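PDB 3GVX: glycerate dehydrogenase related protein, which probably reduces glyoxylate or hydroxypyruvate with NAD(P)H, as a D-isomer specific 2-hydroxyacid dehydrogenase. Local coordinates for residues Y121-G126 / S174-I179; L178-L183 / V206-A211; L232-W237 / P254-G259. All coordinates share one frame; numbering follows the deposited sequence.

Contact 1 (Y121-G126 / S174-I179)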
loop_
_atom_site.group_PDB
_atom_site.type_symbol
_atom_site.label_atom_id
_atom_site.label_comp_id
_atom_site.label_asym_id
_atom_site.label_seq_id
_atom_site.Cartn_x
_atom_site.Cartn_y
_atom_site.Cartn_z
ATOM N N TYR B 121 -3.940 4.528 -8.420
ATOM C CA TYR B 121 -4.859 5.651 -8.319
ATOM C C TYR B 121 -5.850 5.786 -9.477
ATOM O O TYR B 121 -5.454 5.883 -10.637
ATOM C CB TYR B 121 -4.091 6.959 -8.169
ATOM C CG TYR B 121 -4.983 8.139 -7.881
ATOM C CD1 TYR B 121 -5.303 8.495 -6.573
ATOM C CD2 TYR B 121 -5.500 8.916 -8.915
ATOM C CE1 TYR B 121 -6.111 9.605 -6.300
ATOM C CE2 TYR B 121 -6.307 10.026 -8.659
ATOM C CZ TYR B 121 -6.604 10.366 -7.348
ATOM O OH TYR B 121 -7.353 11.483 -7.083
ATOM N N GLY B 122 -7.140 5.811 -9.147
ATOM C CA GLY B 122 -8.161 5.954 -10.168
ATOM C C GLY B 122 -8.629 4.660 -10.805
ATOM O O GLY B 122 -9.617 4.631 -11.527
ATOM N N LYS B 123 -7.934 3.574 -10.526
ATOM C CA LYS B 123 -8.334 2.310 -11.095
ATOM C C LYS B 123 -9.380 1.503 -10.338
ATOM O O LYS B 123 -9.594 1.682 -9.144
ATOM C CB LYS B 123 -7.098 1.475 -11.371
ATOM C CG LYS B 123 -6.428 1.938 -12.625
ATOM C CD LYS B 123 -4.982 1.620 -12.606
ATOM C CE LYS B 123 -4.406 1.746 -13.993
ATOM N NZ LYS B 123 -4.681 3.081 -14.538
ATOM N N ALA B 124 -10.008 0.594 -11.073
ATOM C CA ALA B 124 -11.045 -0.251 -10.522
ATOM C C ALA B 124 -10.508 -1.587 -10.027
ATOM O O ALA B 124 -9.972 -2.394 -10.790
ATOM C CB ALA B 124 -12.142 -0.461 -11.565
ATOM N N LEU B 125 -10.644 -1.803 -8.725
ATOM C CA LEU B 125 -10.207 -3.043 -8.096
ATOM C C LEU B 125 -11.436 -3.920 -7.841
ATOM O O LEU B 125 -12.323 -3.556 -7.061
ATOM C CB LEU B 125 -9.487 -2.756 -6.776
ATOM C CG LEU B 125 -9.259 -3.961 -5.860
ATOM C CD1 LEU B 125 -8.412 -5.028 -6.559
ATOM C CD2 LEU B 125 -8.620 -3.480 -4.573
ATOM N N GLY B 126 -11.487 -5.062 -8.517
ATOM C CA GLY B 126 -12.588 -5.989 -8.354
ATOM C C GLY B 126 -12.249 -7.022 -7.295
ATOM O O GLY B 126 -11.200 -7.665 -7.355
ATOM N N SER B 174 -13.212 -4.530 -13.935
ATOM C CA SER B 174 -11.965 -4.462 -13.184
ATOM C C SER B 174 -10.636 -4.376 -13.943
ATOM O O SER B 174 -10.461 -4.964 -15.011
ATOM C CB SER B 174 -11.898 -5.649 -12.220
ATOM O OG SER B 174 -13.073 -5.721 -11.453
ATOM N N ASP B 175 -9.701 -3.632 -13.360
ATOM C CA ASP B 175 -8.352 -3.507 -13.905
ATOM C C ASP B 175 -7.495 -4.469 -13.098
ATOM O O ASP B 175 -6.472 -4.974 -13.560
ATOM C CB ASP B 175 -7.842 -2.072 -13.753
ATOM C CG ASP B 175 -8.678 -1.080 -14.519
ATOM O OD1 ASP B 175 -8.868 -1.265 -15.729
ATOM O OD2 ASP B 175 -9.150 -0.108 -13.919
ATOM N N PHE B 176 -7.947 -4.703 -11.874
ATOM C CA PHE B 176 -7.288 -5.592 -10.946
ATOM C C PHE B 176 -8.368 -6.423 -10.299
ATOM O O PHE B 176 -9.443 -5.925 -9.983
ATOM C CB PHE B 176 -6.570 -4.804 -9.854
ATOM C CG PHE B 176 -5.520 -3.873 -10.365
ATOM C CD1 PHE B 176 -4.200 -4.286 -10.479
ATOM C CD2 PHE B 176 -5.848 -2.591 -10.755
ATOM C CE1 PHE B 176 -3.232 -3.433 -10.977
ATOM C CE2 PHE B 176 -4.881 -1.730 -11.255
ATOM C CZ PHE B 176 -3.574 -2.153 -11.365
ATOM N N VAL B 177 -8.088 -7.698 -10.115
ATOM C CA VAL B 177 -9.038 -8.569 -9.476
ATOM C C VAL B 177 -8.359 -9.323 -8.374
ATOM O O VAL B 177 -7.315 -9.949 -8.568
ATOM C CB VAL B 177 -9.648 -9.587 -10.440
ATOM C CG1 VAL B 177 -10.313 -10.713 -9.628
ATOM C CG2 VAL B 177 -10.646 -8.897 -11.368
ATOM N N LEU B 178 -8.954 -9.243 -7.198
ATOM C CA LEU B 178 -8.419 -9.948 -6.067
ATOM C C LEU B 178 -9.341 -11.103 -5.701
ATOM O O LEU B 178 -10.550 -10.933 -5.557
ATOM C CB LEU B 178 -8.274 -9.032 -4.863
ATOM C CG LEU B 178 -7.706 -9.886 -3.734
ATOM C CD1 LEU B 178 -6.218 -9.575 -3.530
ATOM C CD2 LEU B 178 -8.545 -9.662 -2.482
ATOM N N ILE B 179 -8.766 -12.283 -5.543
ATOM C CA ILE B 179 -9.572 -13.420 -5.175
ATOM C C ILE B 179 -9.391 -13.690 -3.700
ATOM O O ILE B 179 -8.307 -14.011 -3.240
ATOM C CB ILE B 179 -9.204 -14.665 -5.973
ATOM C CG1 ILE B 179 -9.325 -14.352 -7.466
ATOM C CG2 ILE B 179 -10.121 -15.818 -5.560
ATOM C CD1 ILE B 179 -8.615 -15.320 -8.354
#
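L125 and F176 sit side by side on neighbouring parallel strands, and the backbone bonds around them give a worked example of how such a pair begins. The main-chain ladder comes first. A124 O takes two donors at once, D175 N at 2.9 Å and the longer F176 N at 3.3 Å, so a single carbonyl gathers in the start of the second strand. Beyond it the rungs are short: G126 N reaches F176 O at 2.7 Å, and L178 N reaches G126 O at 2.7 Å.

One side chain joins this ladder. D175 has CG anti to its carbonyl carbon (chi1 -62°), which brings OD2 back to A124 N at 3.1 Å. The bond is nearly straight (169°) and arrives on the anti side of the carboxylate, while OD1 holds R200 in a salt bridge. Putting an alanine here would probably strip A124 N of its acceptor and R200 of its carboxylate mate.

Apolar contacts fill in around the polar ones. The methylene CD of K123 lies at the edge of the F176 ring, 3.6 Å from CE2, with CB in the ring plane, and the lysine amino group stays apart from the D175 carboxylate. L125 CD1 packs on F176 CB at 3.8 Å, the two side chains crossing at about a right angle. At G126 there is no space for a side chain, because S174 OG, bonded to L170 O, sits 3.1 Å from G126 CA.

These are central strands of the Rossmann-type NAD-binding domain. L125 packs on V137 and A141 of helix 132-143, F176 on L93 of helix 79-97, and strands 147-151 and 204-207 flank the pair.

Contact 2 (L178-L183 / V206-A211)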
loop_
_atom_site.group_PDB
_atom_site.type_symbol
_atom_site.label_atom_id
_atom_site.label_comp_id
_atom_site.label_asym_id
_atom_site.label_seq_id
_atom_site.Cartn_x
_atom_site.Cartn_y
_atom_site.Cartn_z
ATOM N N LEU B 178 -8.954 -9.243 -7.198
ATOM C CA LEU B 178 -8.419 -9.948 -6.067
ATOM C C LEU B 178 -9.341 -11.103 -5.701
ATOM O O LEU B 178 -10.550 -10.933 -5.557
ATOM C CB LEU B 178 -8.274 -9.032 -4.863
ATOM C CG LEU B 178 -7.706 -9.886 -3.734
ATOM C CD1 LEU B 178 -6.218 -9.575 -3.530
ATOM C CD2 LEU B 178 -8.545 -9.662 -2.482
ATOM N N ILE B 179 -8.766 -12.283 -5.543
ATOM C CA ILE B 179 -9.572 -13.420 -5.175
ATOM C C ILE B 179 -9.391 -13.690 -3.700
ATOM O O ILE B 179 -8.307 -14.011 -3.240
ATOM C CB ILE B 179 -9.204 -14.665 -5.973
ATOM C CG1 ILE B 179 -9.325 -14.352 -7.466
ATOM C CG2 ILE B 179 -10.121 -15.818 -5.560
ATOM C CD1 ILE B 179 -8.615 -15.320 -8.354
ATOM N N ALA B 180 -10.474 -13.511 -2.962
ATOM C CA ALA B 180 -10.472 -13.735 -1.535
ATOM C C ALA B 180 -11.818 -14.369 -1.175
ATOM O O ALA B 180 -12.574 -13.844 -0.370
ATOM C CB ALA B 180 -10.294 -12.431 -0.836
ATOM N N ILE B 181 -12.105 -15.505 -1.799
ATOM C CA ILE B 181 -13.362 -16.191 -1.580
ATOM C C ILE B 181 -13.099 -17.607 -1.071
ATOM O O ILE B 181 -12.131 -18.248 -1.465
ATOM C CB ILE B 181 -14.177 -16.225 -2.898
ATOM C CG1 ILE B 181 -15.664 -16.436 -2.605
ATOM C CG2 ILE B 181 -13.606 -17.295 -3.827
ATOM C CD1 ILE B 181 -16.565 -16.026 -3.740
ATOM N N PRO B 182 -13.951 -18.102 -0.166
ATOM C CA PRO B 182 -13.788 -19.452 0.380
ATOM C C PRO B 182 -13.963 -20.536 -0.684
ATOM O O PRO B 182 -14.749 -20.395 -1.623
ATOM C CB PRO B 182 -14.866 -19.520 1.458
ATOM C CG PRO B 182 -14.995 -18.093 1.882
ATOM C CD PRO B 182 -14.997 -17.377 0.568
ATOM N N LEU B 183 -13.208 -21.612 -0.516
ATOM C CA LEU B 183 -13.247 -22.734 -1.435
ATOM C C LEU B 183 -14.375 -23.687 -1.037
ATOM O O LEU B 183 -14.328 -24.325 0.017
ATOM C CB LEU B 183 -11.905 -23.459 -1.403
ATOM C CG LEU B 183 -11.828 -24.866 -1.990
ATOM C CD1 LEU B 183 -11.986 -24.862 -3.516
ATOM C CD2 LEU B 183 -10.492 -25.442 -1.564
ATOM N N VAL B 206 -4.874 -11.262 -8.493
ATOM C CA VAL B 206 -4.199 -11.566 -7.255
ATOM C C VAL B 206 -5.001 -12.619 -6.507
ATOM O O VAL B 206 -6.195 -12.450 -6.247
ATOM C CB VAL B 206 -4.070 -10.309 -6.380
ATOM C CG1 VAL B 206 -3.055 -10.555 -5.283
ATOM C CG2 VAL B 206 -3.711 -9.101 -7.252
ATOM N N ASN B 207 -4.336 -13.708 -6.157
ATOM C CA ASN B 207 -5.001 -14.785 -5.450
ATOM C C ASN B 207 -4.502 -14.964 -4.026
ATOM O O ASN B 207 -3.364 -15.372 -3.806
ATOM C CB ASN B 207 -4.815 -16.102 -6.203
ATOM C CG ASN B 207 -5.790 -17.162 -5.750
ATOM O OD1 ASN B 207 -6.305 -17.110 -4.632
ATOM N ND2 ASN B 207 -6.043 -18.137 -6.611
ATOM N N VAL B 208 -5.346 -14.642 -3.055
ATOM C CA VAL B 208 -4.984 -14.840 -1.660
ATOM C C VAL B 208 -6.016 -15.755 -0.993
ATOM O O VAL B 208 -6.190 -15.736 0.220
ATOM C CB VAL B 208 -4.893 -13.508 -0.878
ATOM C CG1 VAL B 208 -3.672 -12.726 -1.318
ATOM C CG2 VAL B 208 -6.179 -12.706 -1.056
ATOM N N ALA B 209 -6.693 -16.558 -1.805
ATOM C CA ALA B 209 -7.698 -17.489 -1.298
ATOM C C ALA B 209 -7.143 -18.913 -1.330
ATOM O O ALA B 209 -6.340 -19.296 -0.495
ATOM C CB ALA B 209 -8.980 -17.383 -2.138
ATOM N N ARG B 210 -7.556 -19.678 -2.323
ATOM C CA ARG B 210 -7.090 -21.042 -2.464
ATOM C C ARG B 210 -6.824 -21.324 -3.924
ATOM O O ARG B 210 -7.536 -20.833 -4.802
ATOM C CB ARG B 210 -8.139 -22.002 -1.905
ATOM C CG ARG B 210 -8.271 -21.956 -0.387
ATOM C CD ARG B 210 -7.145 -22.757 0.248
ATOM N NE ARG B 210 -6.385 -21.995 1.238
ATOM C CZ ARG B 210 -6.627 -21.987 2.546
ATOM N NH1 ARG B 210 -7.620 -22.710 3.040
ATOM N NH2 ARG B 210 -5.878 -21.254 3.362
ATOM N N ALA B 211 -5.784 -22.102 -4.179
ATOM C CA ALA B 211 -5.419 -22.449 -5.534
ATOM C C ALA B 211 -6.579 -23.144 -6.254
ATOM O O ALA B 211 -6.834 -22.876 -7.430
ATOM C CB ALA B 211 -4.172 -23.336 -5.530
#
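N207 presents a flat carboxamide to I179: the isoleucine side chain lies over one face, with CB 4.0 Å from N207 OD1, while V235 CG2 lies over the opposite face. The polar end is also occupied. OD1 accepts from A209 N at 2.9 Å, forming an Asx turn, and ND2 bonds Y231 OH, so both amide atoms have partners and the group is unlikely to flip. CG stands anti to the backbone N (chi1 -164°), which places OD1 where it can take the N-H two residues on.

The motif is the beta-alpha-beta crossover of a Rossmann-type domain, in which strand 176-179, helix 193-196 and strand 204-207 follow one another and the two strands pair in parallel. I179 N donates to V206 O at 2.7 Å, almost straight at 167°, and I179 O accepts from V208 N at 3.0 Å. Past that bond the chains leave the ladder and turn into loops.

On the other side of the sheet the side chains that meet are aliphatic. L178 CD1 leans obliquely on V206 CB at 3.6 Å and also reaches V208 CG2, whose valine packs against V85 and A89 of helix 79-97. A180 CB meets the same V208 methyl.

Farther along, contact passes to the loops. L183 crosses R210 at about a right angle, CB to CG at 4.1 Å, before the arginine bends off. A209 CB meets I179 CG2 at 3.9 Å, and the same A209 CB stands 3.3 Å from I181 O.

Contact 3 (L232-W237 / P254-G259). With K (potassium ion), chain D.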
loop_
_atom_site.group_PDB
_atom_site.type_symbol
_atom_site.label_atom_id
_atom_site.label_comp_id
_atom_site.label_asym_id
_atom_site.label_seq_id
_atom_site.Cartn_x
_atom_site.Cartn_y
_atom_site.Cartn_z
ATOM N N LEU B 232 -0.784 -13.077 -9.851
ATOM C CA LEU B 232 0.036 -12.990 -8.657
ATOM C C LEU B 232 -0.648 -13.820 -7.598
ATOM O O LEU B 232 -1.800 -13.573 -7.246
ATOM C CB LEU B 232 0.147 -11.541 -8.199
ATOM C CG LEU B 232 0.341 -10.570 -9.359
ATOM C CD1 LEU B 232 0.335 -9.168 -8.788
ATOM C CD2 LEU B 232 1.636 -10.877 -10.140
ATOM N N SER B 233 0.054 -14.811 -7.079
ATOM C CA SER B 233 -0.587 -15.646 -6.088
ATOM C C SER B 233 0.256 -16.036 -4.903
ATOM O O SER B 233 1.472 -16.210 -4.985
ATOM C CB SER B 233 -1.147 -16.895 -6.764
ATOM O OG SER B 233 -2.059 -17.546 -5.912
ATOM N N ASP B 234 -0.425 -16.160 -3.780
ATOM C CA ASP B 234 0.228 -16.565 -2.566
ATOM C C ASP B 234 -0.091 -18.036 -2.329
ATOM O O ASP B 234 0.357 -18.615 -1.354
ATOM C CB ASP B 234 -0.256 -15.722 -1.395
ATOM C CG ASP B 234 0.393 -16.116 -0.098
ATOM O OD1 ASP B 234 1.642 -16.172 -0.034
ATOM O OD2 ASP B 234 -0.349 -16.375 0.864
ATOM N N VAL B 235 -0.866 -18.632 -3.234
ATOM C CA VAL B 235 -1.241 -20.038 -3.110
ATOM C C VAL B 235 -1.138 -20.782 -4.426
ATOM O O VAL B 235 -1.601 -20.317 -5.468
ATOM C CB VAL B 235 -2.676 -20.198 -2.595
ATOM C CG1 VAL B 235 -2.830 -19.504 -1.248
ATOM C CG2 VAL B 235 -3.657 -19.671 -3.633
ATOM N N TRP B 236 -0.524 -21.950 -4.374
ATOM C CA TRP B 236 -0.356 -22.746 -5.568
ATOM C C TRP B 236 -1.055 -24.089 -5.413
ATOM O O TRP B 236 -1.353 -24.499 -4.299
ATOM C CB TRP B 236 1.134 -22.921 -5.838
ATOM C CG TRP B 236 1.388 -23.350 -7.207
ATOM C CD1 TRP B 236 1.641 -24.618 -7.620
ATOM C CD2 TRP B 236 1.386 -22.534 -8.385
ATOM N NE1 TRP B 236 1.794 -24.652 -8.975
ATOM C CE2 TRP B 236 1.641 -23.388 -9.475
ATOM C CE3 TRP B 236 1.186 -21.171 -8.626
ATOM C CZ2 TRP B 236 1.713 -22.931 -10.786
ATOM C CZ3 TRP B 236 1.255 -20.718 -9.930
ATOM C CH2 TRP B 236 1.513 -21.600 -10.997
ATOM N N TRP B 237 -1.325 -24.782 -6.511
ATOM C CA TRP B 237 -1.980 -26.066 -6.368
ATOM C C TRP B 237 -1.018 -27.080 -5.771
ATOM O O TRP B 237 0.207 -27.018 -5.971
ATOM C CB TRP B 237 -2.531 -26.562 -7.707
ATOM C CG TRP B 237 -3.449 -25.592 -8.360
ATOM C CD1 TRP B 237 -4.810 -25.582 -8.315
ATOM C CD2 TRP B 237 -3.064 -24.465 -9.150
ATOM N NE1 TRP B 237 -5.300 -24.521 -9.034
ATOM C CE2 TRP B 237 -4.250 -23.823 -9.563
ATOM C CE3 TRP B 237 -1.832 -23.949 -9.565
ATOM C CZ2 TRP B 237 -4.244 -22.671 -10.350
ATOM C CZ3 TRP B 237 -1.822 -22.807 -10.346
ATOM C CH2 TRP B 237 -3.025 -22.181 -10.738
ATOM N N PRO B 254 4.898 -18.387 -1.297
ATOM C CA PRO B 254 4.558 -19.629 -0.594
ATOM C C PRO B 254 3.534 -19.609 0.566
ATOM O O PRO B 254 3.869 -19.961 1.695
ATOM C CB PRO B 254 5.929 -20.141 -0.155
ATOM C CG PRO B 254 6.673 -18.871 0.110
ATOM C CD PRO B 254 6.308 -18.031 -1.074
ATOM N N HIS B 255 2.295 -19.203 0.291
ATOM C CA HIS B 255 1.262 -19.212 1.321
ATOM C C HIS B 255 1.738 -18.532 2.603
ATOM O O HIS B 255 1.590 -19.093 3.689
ATOM C CB HIS B 255 0.907 -20.669 1.634
ATOM C CG HIS B 255 -0.512 -20.883 2.042
ATOM N ND1 HIS B 255 -1.392 -21.642 1.297
ATOM C CD2 HIS B 255 -1.219 -20.410 3.093
ATOM C CE1 HIS B 255 -2.582 -21.621 1.870
ATOM N NE2 HIS B 255 -2.503 -20.879 2.961
ATOM N N VAL B 256 2.312 -17.339 2.481
ATOM C CA VAL B 256 2.809 -16.596 3.637
ATOM C C VAL B 256 2.044 -15.299 3.872
ATOM O O VAL B 256 2.408 -14.519 4.732
ATOM C CB VAL B 256 4.297 -16.229 3.467
ATOM C CG1 VAL B 256 5.186 -17.483 3.524
ATOM C CG2 VAL B 256 4.477 -15.473 2.151
ATOM N N ALA B 257 0.982 -15.072 3.109
ATOM C CA ALA B 257 0.206 -13.841 3.246
ATOM C C ALA B 257 -0.302 -13.591 4.668
ATOM O O ALA B 257 -0.189 -12.484 5.188
ATOM C CB ALA B 257 -0.965 -13.834 2.255
ATOM N N GLY B 258 -0.834 -14.627 5.309
ATOM C CA GLY B 258 -1.348 -14.476 6.663
ATOM C C GLY B 258 -0.375 -14.907 7.739
ATOM O O GLY B 258 -0.763 -15.313 8.834
ATOM N N GLY B 259 0.904 -14.816 7.418
ATOM C CA GLY B 259 1.936 -15.229 8.343
ATOM C C GLY B 259 2.348 -16.646 7.995
ATOM O O GLY B 259 2.402 -17.018 6.825
HETATM K K K D . 2.777 -11.607 4.076
HETATM O O HOH W 1 1.735 -9.477 5.068
#
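D234 grips the turn at V256 and A257 with its carboxylate, and its side chain can be followed atom by atom. CB starts 4.2 Å from the methyl of A257, a loose touch. CG is anti to the backbone N (chi1 180°), which carries the carboxylate across to the loop, within reach of two successive backbone amides. At the tip the oxygens divide the work. OD1 uses its syn lone pair for V256 N at 2.9 Å and also receives S253 OG, so two donors converge on it. OD2 takes A257 N at 2.9 Å, but that donor lies above the carboxylate, 41° out of its plane, and the A257 methyl is close by, at 3.0 Å from OD2. With both oxygens engaged, rotation of the group is well restrained.

The place is characteristic of a Rossmann-type domain: segment 232-237 leaves the C-terminal end of strand 230-233, and segment 254-259 is the loop between strand 250-252 and helix 266-279. Here the loop makes a type I turn from V256 to G259, closed by G259 N to V256 O at 3.1 Å.

Two carbonyls beside the gripped amides face a potassium ion, V256 O at 3.0 Å and A257 O rather longer at 3.3 Å. Its other ligands are a water, H88 ND1 of the same chain and, from the second subunit, T117 OG1, so the ion bridges the dimer.

On the other flank V235 CG1 rests obliquely against the H255 ring, 3.6 Å from ND1. That imidazole has weak hydrogen bonds to E239 at ND1 and to R210 at NE2, a grouping that resembles the Arg-Glu-His set of D-2-hydroxyacid dehydrogenases.

Overall arrangement
All three contacts are largely buried and reach the same parallel sheet, contact 3 only at the end of strand 230-233, and their chemistry shifts with place. Contacts 1 and 2 share L178 and I179 and lie on the two sides of strand 176-179: V177 O probably accepts from V206 N, linking their ladders. Contact 2 adjoins contact 3 through probable hydrogen bonds, N207 N to L232 O and D234 N to N207 O. Contact 1 is mostly a backbone ladder, contact 2 a ladder fading into loops, and contact 3 a carboxylate clasping a loop with no strand pairing. Contact 3 alone holds a metal ion, at the subunit interface; its centre lies about 19 Å from that of contact 1.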